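Local structure of microcompartments protein (Desulfitobacterium hafniense, 3NWG) at residues Gly98-Phe103 against Ser136-Thr141; Thr102-Ser107 against Arg161-Asp166. The protein probably serves as a tandem-domain shell protein that assembles with copies of itself into the protein coat of a bacterial microcompartment. One frame throughout, in Å; residues are numbered along the deposited sequence.

Contact 1. Residues Gly98-Phe103 against Ser136-Thr141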
ATOM      1  N   GLY A  98      18.433 -19.587  -8.265  1.00 55.12           N
ATOM      2  CA  GLY A  98      19.732 -19.037  -7.929  1.00 53.56           C
ATOM      3  C   GLY A  98      19.617 -17.631  -7.371  1.00 52.66           C
ATOM      4  O   GLY A  98      18.762 -16.855  -7.786  1.00 52.52           O
ATOM      5  N   ILE A  99      20.471 -17.316  -6.403  1.00 51.87           N
ATOM      6  CA  ILE A  99      20.504 -15.994  -5.787  1.00 51.21           C
ATOM      7  C   ILE A  99      21.954 -15.568  -5.610  1.00 50.88           C
ATOM      8  O   ILE A  99      22.758 -16.328  -5.049  1.00 51.56           O
ATOM      9  CB  ILE A  99      19.822 -15.968  -4.394  1.00 51.42           C
ATOM     10  CG1 ILE A  99      18.436 -16.636  -4.433  1.00 51.56           C
ATOM     11  CG2 ILE A  99      19.738 -14.538  -3.879  1.00 51.10           C
ATOM     12  CD1 ILE A  99      17.812 -16.937  -3.025  1.00 51.46           C
ATOM     13  N   ILE A 100      22.289 -14.371  -6.092  1.00 49.51           N
ATOM     14  CA  ILE A 100      23.597 -13.770  -5.829  1.00 48.65           C
ATOM     15  C   ILE A 100      23.421 -12.489  -5.031  1.00 48.65           C
ATOM     16  O   ILE A 100      22.560 -11.670  -5.350  1.00 48.02           O
ATOM     17  CB  ILE A 100      24.381 -13.465  -7.121  1.00 48.25           C
ATOM     18  CG1 ILE A 100      24.502 -14.726  -7.976  1.00 47.55           C
ATOM     19  CG2 ILE A 100      25.767 -12.887  -6.787  1.00 47.72           C
ATOM     20  CD1 ILE A 100      24.984 -14.481  -9.380  1.00 45.20           C
ATOM     21  N   GLU A 101      24.255 -12.313  -4.012  1.00 48.88           N
ATOM     22  CA  GLU A 101      24.117 -11.194  -3.101  1.00 49.66           C
ATOM     23  C   GLU A 101      25.491 -10.559  -2.895  1.00 50.26           C
ATOM     24  O   GLU A 101      26.437 -11.242  -2.505  1.00 50.93           O
ATOM     25  CB  GLU A 101      23.501 -11.687  -1.793  1.00 50.45           C
ATOM     26  CG  GLU A 101      23.274 -10.665  -0.684  1.00 52.81           C
ATOM     27  CD  GLU A 101      23.045 -11.354   0.682  1.00 57.36           C
ATOM     28  OE1 GLU A 101      23.197 -12.594   0.764  1.00 60.53           O
ATOM     29  OE2 GLU A 101      22.718 -10.682   1.680  1.00 58.53           O
ATOM     30  N   THR A 102      25.591  -9.258  -3.194  1.00 50.38           N
ATOM     31  CA  THR A 102      26.856  -8.511  -3.157  1.00 50.80           C
ATOM     32  C   THR A 102      26.732  -7.257  -2.287  1.00 51.37           C
ATOM     33  O   THR A 102      25.617  -6.765  -2.032  1.00 50.81           O
ATOM     34  CB  THR A 102      27.366  -8.061  -4.580  1.00 50.27           C
ATOM     35  OG1 THR A 102      26.479  -7.080  -5.120  1.00 50.32           O
ATOM     36  CG2 THR A 102      27.478  -9.212  -5.549  1.00 49.18           C
ATOM     37  N   PHE A 103      27.897  -6.746  -1.872  1.00 51.97           N
ATOM     38  CA  PHE A 103      28.024  -5.582  -1.003  1.00 52.68           C
ATOM     39  C   PHE A 103      27.833  -4.226  -1.710  1.00 52.13           C
ATOM     40  O   PHE A 103      27.647  -3.200  -1.049  1.00 52.48           O
ATOM     41  CB  PHE A 103      29.395  -5.613  -0.296  1.00 54.51           C
ATOM     42  CG  PHE A 103      29.473  -6.583   0.865  1.00 55.30           C
ATOM     43  CD1 PHE A 103      28.709  -6.377   2.021  1.00 55.21           C
ATOM     44  CD2 PHE A 103      30.326  -7.684   0.812  1.00 57.07           C
ATOM     45  CE1 PHE A 103      28.777  -7.260   3.098  1.00 56.87           C
ATOM     46  CE2 PHE A 103      30.408  -8.596   1.898  1.00 58.00           C
ATOM     47  CZ  PHE A 103      29.627  -8.375   3.042  1.00 58.24           C
ATOM     48  N   SER A 136      22.813  -5.834  -2.194  1.00 68.58           N
ATOM     49  CA  SER A 136      21.906  -5.977  -3.298  1.00 64.99           C
ATOM     50  C   SER A 136      21.886  -7.456  -3.663  1.00 63.03           C
ATOM     51  O   SER A 136      22.804  -8.195  -3.296  1.00 62.33           O
ATOM     52  CB  SER A 136      22.383  -5.118  -4.477  1.00 64.52           C
ATOM     53  OG  SER A 136      22.538  -3.761  -4.101  1.00 63.71           O
ATOM     54  N   PHE A 137      20.838  -7.891  -4.361  1.00 60.57           N
ATOM     55  CA  PHE A 137      20.786  -9.261  -4.831  1.00 58.76           C
ATOM     56  C   PHE A 137      19.998  -9.498  -6.113  1.00 56.90           C
ATOM     57  O   PHE A 137      19.105  -8.727  -6.461  1.00 56.36           O
ATOM     58  CB  PHE A 137      20.356 -10.220  -3.716  1.00 60.02           C
ATOM     59  CG  PHE A 137      18.925 -10.100  -3.317  1.00 62.37           C
ATOM     60  CD1 PHE A 137      18.565  -9.338  -2.203  1.00 64.36           C
ATOM     61  CD2 PHE A 137      17.927 -10.785  -4.030  1.00 63.81           C
ATOM     62  CE1 PHE A 137      17.225  -9.240  -1.813  1.00 67.01           C
ATOM     63  CE2 PHE A 137      16.585 -10.693  -3.655  1.00 66.10           C
ATOM     64  CZ  PHE A 137      16.229  -9.924  -2.539  1.00 67.41           C
ATOM     65  N   VAL A 138      20.373 -10.569  -6.816  1.00 55.15           N
ATOM     66  CA  VAL A 138      19.679 -11.029  -8.009  1.00 53.88           C
ATOM     67  C   VAL A 138      19.221 -12.475  -7.820  1.00 53.73           C
ATOM     68  O   VAL A 138      19.940 -13.290  -7.242  1.00 53.09           O
ATOM     69  CB  VAL A 138      20.539 -10.849  -9.304  1.00 53.62           C
ATOM     70  CG1 VAL A 138      21.829 -11.635  -9.237  1.00 52.93           C
ATOM     71  CG2 VAL A 138      19.750 -11.223 -10.558  1.00 53.50           C
ATOM     72  N   THR A 139      17.996 -12.763  -8.264  1.00 53.72           N
ATOM     73  CA  THR A 139      17.495 -14.134  -8.327  1.00 53.85           C
ATOM     74  C   THR A 139      17.239 -14.501  -9.786  1.00 54.36           C
ATOM     75  O   THR A 139      16.873 -13.639 -10.598  1.00 54.68           O
ATOM     76  CB  THR A 139      16.190 -14.341  -7.534  1.00 54.65           C
ATOM     77  OG1 THR A 139      15.167 -13.496  -8.079  1.00 55.38           O
ATOM     78  CG2 THR A 139      16.375 -14.045  -6.044  1.00 53.17           C
ATOM     79  N   LEU A 140      17.447 -15.776 -10.108  1.00 54.38           N
ATOM     80  CA  LEU A 140      17.207 -16.297 -11.442  1.00 54.98           C
ATOM     81  C   LEU A 140      16.741 -17.758 -11.413  1.00 55.99           C
ATOM     82  O   LEU A 140      16.942 -18.451 -10.424  1.00 55.92           O
ATOM     83  CB  LEU A 140      18.437 -16.100 -12.339  1.00 54.60           C
ATOM     84  CG  LEU A 140      19.920 -16.411 -12.026  1.00 53.85           C
ATOM     85  CD1 LEU A 140      20.399 -16.010 -10.643  1.00 52.10           C
ATOM     86  CD2 LEU A 140      20.258 -17.851 -12.299  1.00 54.97           C
ATOM     87  N   THR A 141      16.087 -18.206 -12.483  1.00 57.14           N
ATOM     88  CA  THR A 141      15.722 -19.609 -12.626  1.00 58.34           C
ATOM     89  C   THR A 141      16.107 -20.183 -13.967  1.00 59.17           C
ATOM     90  O   THR A 141      16.471 -19.461 -14.887  1.00 59.13           O
ATOM     91  CB  THR A 141      14.216 -19.863 -12.458  1.00 59.51           C
ATOM     92  OG1 THR A 141      13.482 -18.891 -13.210  1.00 61.18           O
ATOM     93  CG2 THR A 141      13.845 -19.762 -11.033  1.00 59.50           C
TER

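Contact 2. Residues Thr102-Ser107 against Arg161-Asp166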
ATOM      1  N   THR A 102      25.591  -9.258  -3.194  1.00 50.38           N
ATOM      2  CA  THR A 102      26.856  -8.511  -3.157  1.00 50.80           C
ATOM      3  C   THR A 102      26.732  -7.257  -2.287  1.00 51.37           C
ATOM      4  O   THR A 102      25.617  -6.765  -2.032  1.00 50.81           O
ATOM      5  CB  THR A 102      27.366  -8.061  -4.580  1.00 50.27           C
ATOM      6  OG1 THR A 102      26.479  -7.080  -5.120  1.00 50.32           O
ATOM      7  CG2 THR A 102      27.478  -9.212  -5.549  1.00 49.18           C
ATOM      8  N   PHE A 103      27.897  -6.746  -1.872  1.00 51.97           N
ATOM      9  CA  PHE A 103      28.024  -5.582  -1.003  1.00 52.68           C
ATOM     10  C   PHE A 103      27.833  -4.226  -1.710  1.00 52.13           C
ATOM     11  O   PHE A 103      27.647  -3.200  -1.049  1.00 52.48           O
ATOM     12  CB  PHE A 103      29.395  -5.613  -0.296  1.00 54.51           C
ATOM     13  CG  PHE A 103      29.473  -6.583   0.865  1.00 55.30           C
ATOM     14  CD1 PHE A 103      28.709  -6.377   2.021  1.00 55.21           C
ATOM     15  CD2 PHE A 103      30.326  -7.684   0.812  1.00 57.07           C
ATOM     16  CE1 PHE A 103      28.777  -7.260   3.098  1.00 56.87           C
ATOM     17  CE2 PHE A 103      30.408  -8.596   1.898  1.00 58.00           C
ATOM     18  CZ  PHE A 103      29.627  -8.375   3.042  1.00 58.24           C
ATOM     19  N   SER A 104      27.884  -4.220  -3.045  1.00 51.14           N
ATOM     20  CA  SER A 104      27.761  -2.983  -3.823  1.00 49.78           C
ATOM     21  C   SER A 104      26.836  -3.170  -5.021  1.00 48.37           C
ATOM     22  O   SER A 104      26.746  -4.268  -5.583  1.00 47.32           O
ATOM     23  CB  SER A 104      29.135  -2.523  -4.307  1.00 50.40           C
ATOM     24  OG  SER A 104      29.425  -3.033  -5.603  1.00 49.30           O
ATOM     25  N   ILE A 105      26.179  -2.084  -5.426  1.00 47.59           N
ATOM     26  CA  ILE A 105      25.262  -2.117  -6.558  1.00 46.51           C
ATOM     27  C   ILE A 105      26.008  -2.380  -7.867  1.00 46.70           C
ATOM     28  O   ILE A 105      25.491  -3.072  -8.762  1.00 46.93           O
ATOM     29  CB  ILE A 105      24.444  -0.813  -6.647  1.00 46.46           C
ATOM     30  CG1 ILE A 105      23.491  -0.700  -5.448  1.00 46.15           C
ATOM     31  CG2 ILE A 105      23.679  -0.730  -7.975  1.00 45.57           C
ATOM     32  CD1 ILE A 105      22.862   0.672  -5.242  1.00 45.34           C
ATOM     33  N   ALA A 106      27.221  -1.843  -7.983  1.00 46.82           N
ATOM     34  CA  ALA A 106      28.025  -2.067  -9.179  1.00 46.98           C
ATOM     35  C   ALA A 106      28.334  -3.558  -9.356  1.00 47.19           C
ATOM     36  O   ALA A 106      28.051  -4.144 -10.404  1.00 46.94           O
ATOM     37  CB  ALA A 106      29.308  -1.249  -9.132  1.00 47.77           C
ATOM     38  N   SER A 107      28.902  -4.175  -8.324  1.00 47.60           N
ATOM     39  CA  SER A 107      29.190  -5.598  -8.382  1.00 47.82           C
ATOM     40  C   SER A 107      27.919  -6.395  -8.642  1.00 46.79           C
ATOM     41  O   SER A 107      27.945  -7.362  -9.397  1.00 47.00           O
ATOM     42  CB  SER A 107      29.884  -6.077  -7.122  1.00 48.38           C
ATOM     43  OG  SER A 107      29.178  -5.617  -5.994  1.00 50.51           O
ATOM     44  N   ARG A 161      37.120  -9.507  -5.959  1.00 78.79           N
ATOM     45  CA  ARG A 161      37.156  -8.129  -5.478  1.00 78.03           C
ATOM     46  C   ARG A 161      36.637  -7.975  -4.043  1.00 77.04           C
ATOM     47  O   ARG A 161      36.507  -6.845  -3.553  1.00 77.01           O
ATOM     48  CB  ARG A 161      36.379  -7.213  -6.430  1.00 76.49           C
ATOM     49  CG  ARG A 161      36.670  -7.487  -7.884  1.00 78.11           C
ATOM     50  CD  ARG A 161      36.339  -6.308  -8.771  1.00 81.06           C
ATOM     51  NE  ARG A 161      36.003  -6.744 -10.131  1.00 83.99           N
ATOM     52  CZ  ARG A 161      36.320  -6.089 -11.252  1.00 86.23           C
ATOM     53  NH1 ARG A 161      37.012  -4.948 -11.211  1.00 87.35           N
ATOM     54  NH2 ARG A 161      35.951  -6.586 -12.431  1.00 86.37           N
ATOM     55  N   GLY A 162      36.359  -9.099  -3.374  1.00 75.89           N
ATOM     56  CA  GLY A 162      35.801  -9.091  -2.018  1.00 74.55           C
ATOM     57  C   GLY A 162      34.472  -8.351  -1.889  1.00 72.05           C
ATOM     58  O   GLY A 162      34.148  -7.810  -0.823  1.00 72.38           O
HETATM   59  N   MSE A 163      33.700  -8.329  -2.976  1.00 69.19           N
HETATM   60  CA  MSE A 163      32.400  -7.659  -3.017  1.00 66.62           C
HETATM   61  C   MSE A 163      31.227  -8.635  -2.838  1.00 65.06           C
HETATM   62  O   MSE A 163      30.072  -8.210  -2.767  1.00 64.12           O
HETATM   63  CB  MSE A 163      32.239  -6.928  -4.357  1.00 65.87           C
HETATM   64  CG  MSE A 163      32.950  -5.593  -4.476  1.00 66.20           C
HETATM   65 SE   MSE A 163      32.221  -4.305  -3.228  0.70 67.42          SE
HETATM   66  CE  MSE A 163      33.635  -4.441  -1.867  1.00 68.23           C
ATOM     67  N   LEU A 164      31.528  -9.935  -2.775  1.00 64.43           N
ATOM     68  CA  LEU A 164      30.512 -10.991  -2.767  1.00 62.39           C
ATOM     69  C   LEU A 164      30.111 -11.390  -1.346  1.00 62.54           C
ATOM     70  O   LEU A 164      30.956 -11.825  -0.539  1.00 63.93           O
ATOM     71  CB  LEU A 164      31.023 -12.209  -3.550  1.00 62.51           C
ATOM     72  CG  LEU A 164      30.356 -13.602  -3.601  1.00 61.89           C
ATOM     73  CD1 LEU A 164      30.734 -14.487  -2.421  1.00 62.10           C
ATOM     74  CD2 LEU A 164      28.830 -13.541  -3.778  1.00 60.68           C
ATOM     75  N   VAL A 165      28.823 -11.231  -1.045  1.00 60.67           N
ATOM     76  CA  VAL A 165      28.285 -11.646   0.250  1.00 60.44           C
ATOM     77  C   VAL A 165      28.106 -13.165   0.231  1.00 59.92           C
ATOM     78  O   VAL A 165      28.672 -13.873   1.056  1.00 60.52           O
ATOM     79  CB  VAL A 165      26.944 -10.930   0.611  1.00 60.10           C
ATOM     80  CG1 VAL A 165      26.374 -11.450   1.959  1.00 59.95           C
ATOM     81  CG2 VAL A 165      27.107  -9.385   0.610  1.00 59.29           C
ATOM     82  N   ASP A 166      27.330 -13.653  -0.732  1.00 57.97           N
ATOM     83  CA  ASP A 166      27.130 -15.071  -0.869  1.00 57.51           C
ATOM     84  C   ASP A 166      26.177 -15.391  -2.021  1.00 55.76           C
ATOM     85  O   ASP A 166      25.610 -14.486  -2.640  1.00 55.23           O
ATOM     86  CB  ASP A 166      26.630 -15.676   0.458  1.00 58.61           C
ATOM     87  CG  ASP A 166      27.302 -17.015   0.789  1.00 60.06           C
ATOM     88  OD1 ASP A 166      27.546 -17.827  -0.132  1.00 60.99           O
ATOM     89  OD2 ASP A 166      27.587 -17.260   1.978  1.00 61.51           O
TER

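Contact 1. Residues Gly98-Phe103 against Ser136-Thr141
Ile100 and Val138 sit opposite each other in the middle of an antiparallel strand pair. Ile100 N bonds to Val138 O at 2.8 Å, and Val138 N returns the bond to Ile100 O. Both donors lie in the carbonyl planes. The same reciprocal pairing joins Gly98 to Leu140 and Thr102 to Ser136, so six backbone bonds hold the two strands. Their axes run at 167° to each other.

Side chains alternate between the two faces. On one face CB of Ile100 meets CG1 of Val138 at 3.8 Å. Leu140 folds back over the glycine, its CD1 3.4 Å from Gly98 O. On the other face Ile99 and Thr139 lie side by side, with CG1 of Ile99 3.7 Å from CG2 of Thr139. Phe137 has its CG between the backbone N and the carbonyl carbon (chi1 71°). This turns the ring out from the sheet, away from strand 98-102, and its CD2 comes no nearer than 4.2 Å to CG2 of Ile99.

Helix 105-117 packs on the face of Val138 and Thr102. A second subunit packs on the other face. There the extended Glu101 side chain takes a hydrogen bond from the backbone N of Ile13 of that subunit. Strands 96-102 and 136-142 are the central pair of the four-stranded antiparallel sheet of a BMC domain.

Contact 2. Residues Thr102-Ser107 against Arg161-Asp166
Phe103 lays one face of its ring against Val165, where the end of strand 96-102 meets the start of strand 164-170 in the BMC-domain sheet. CG2 of Val165 stands over the ring centre, 3.4 Å from the centroid and 1° off the ring normal. This is a CH-pi contact. The two side chains cross at about a right angle. With CG1 of Val165 anti to the backbone N (chi1 177°), CG2 is the branch set over the ring. Val165 CG2 also touches Thr102 C, at 3.6 Å.

One backbone bond crosses here, from Phe103 N to Met163 O, at 2.8 Å and nearly straight (171°). The same Met163 O lies 3.3 Å from CB of Thr102. Thr102 and Leu164 form a non-hydrogen-bonded antiparallel pair. Val165 and Asp166 both face Glu101, which makes a classic beta bulge.

Before the strand, Gly162 has positive phi and is the C' residue of a Schellman motif ending helix 144-160. Met163 follows as selenomethionine. Its chain bends at chi2 and chi3 and turns toward the start of helix 105-117. CB of Met163 packs on CB of Ser107 at 3.7 Å.

The hydroxyl of Thr102 also turns to the helix start, and OG1 gives a hydrogen bond to Ser104 O. A valine in its place would probably leave Ser104 O without this donor and the turn into the helix less firmly fixed. Ser104, the N-cap residue of that helix, presents its CB to the selenium (SE) of Met163, at 3.7 Å.

The chain first builds one BMC domain, then enters strand 96-102 of the second. The end of this strand, at Thr102, with Phe103 after it, belongs to both contacts. The chain then turns through Phe103 and Ser104 into helix 105-117. Strand 122-127 follows, and the chain returns along 136-141 to close the loop of contact 1. It continues through helix 144-160 and comes back at 161-166, closing the longer loop of contact 2. The two loops overlap and neither encloses the other: contact 1 opens first and closes first. Strand 96-102 lies between its two neighbours, 136-142 and 164-170. Glu101 links the contacts directly, through probable backbone hydrogen bonds to Val165 and Asp166. Both contacts also touch the second subunit.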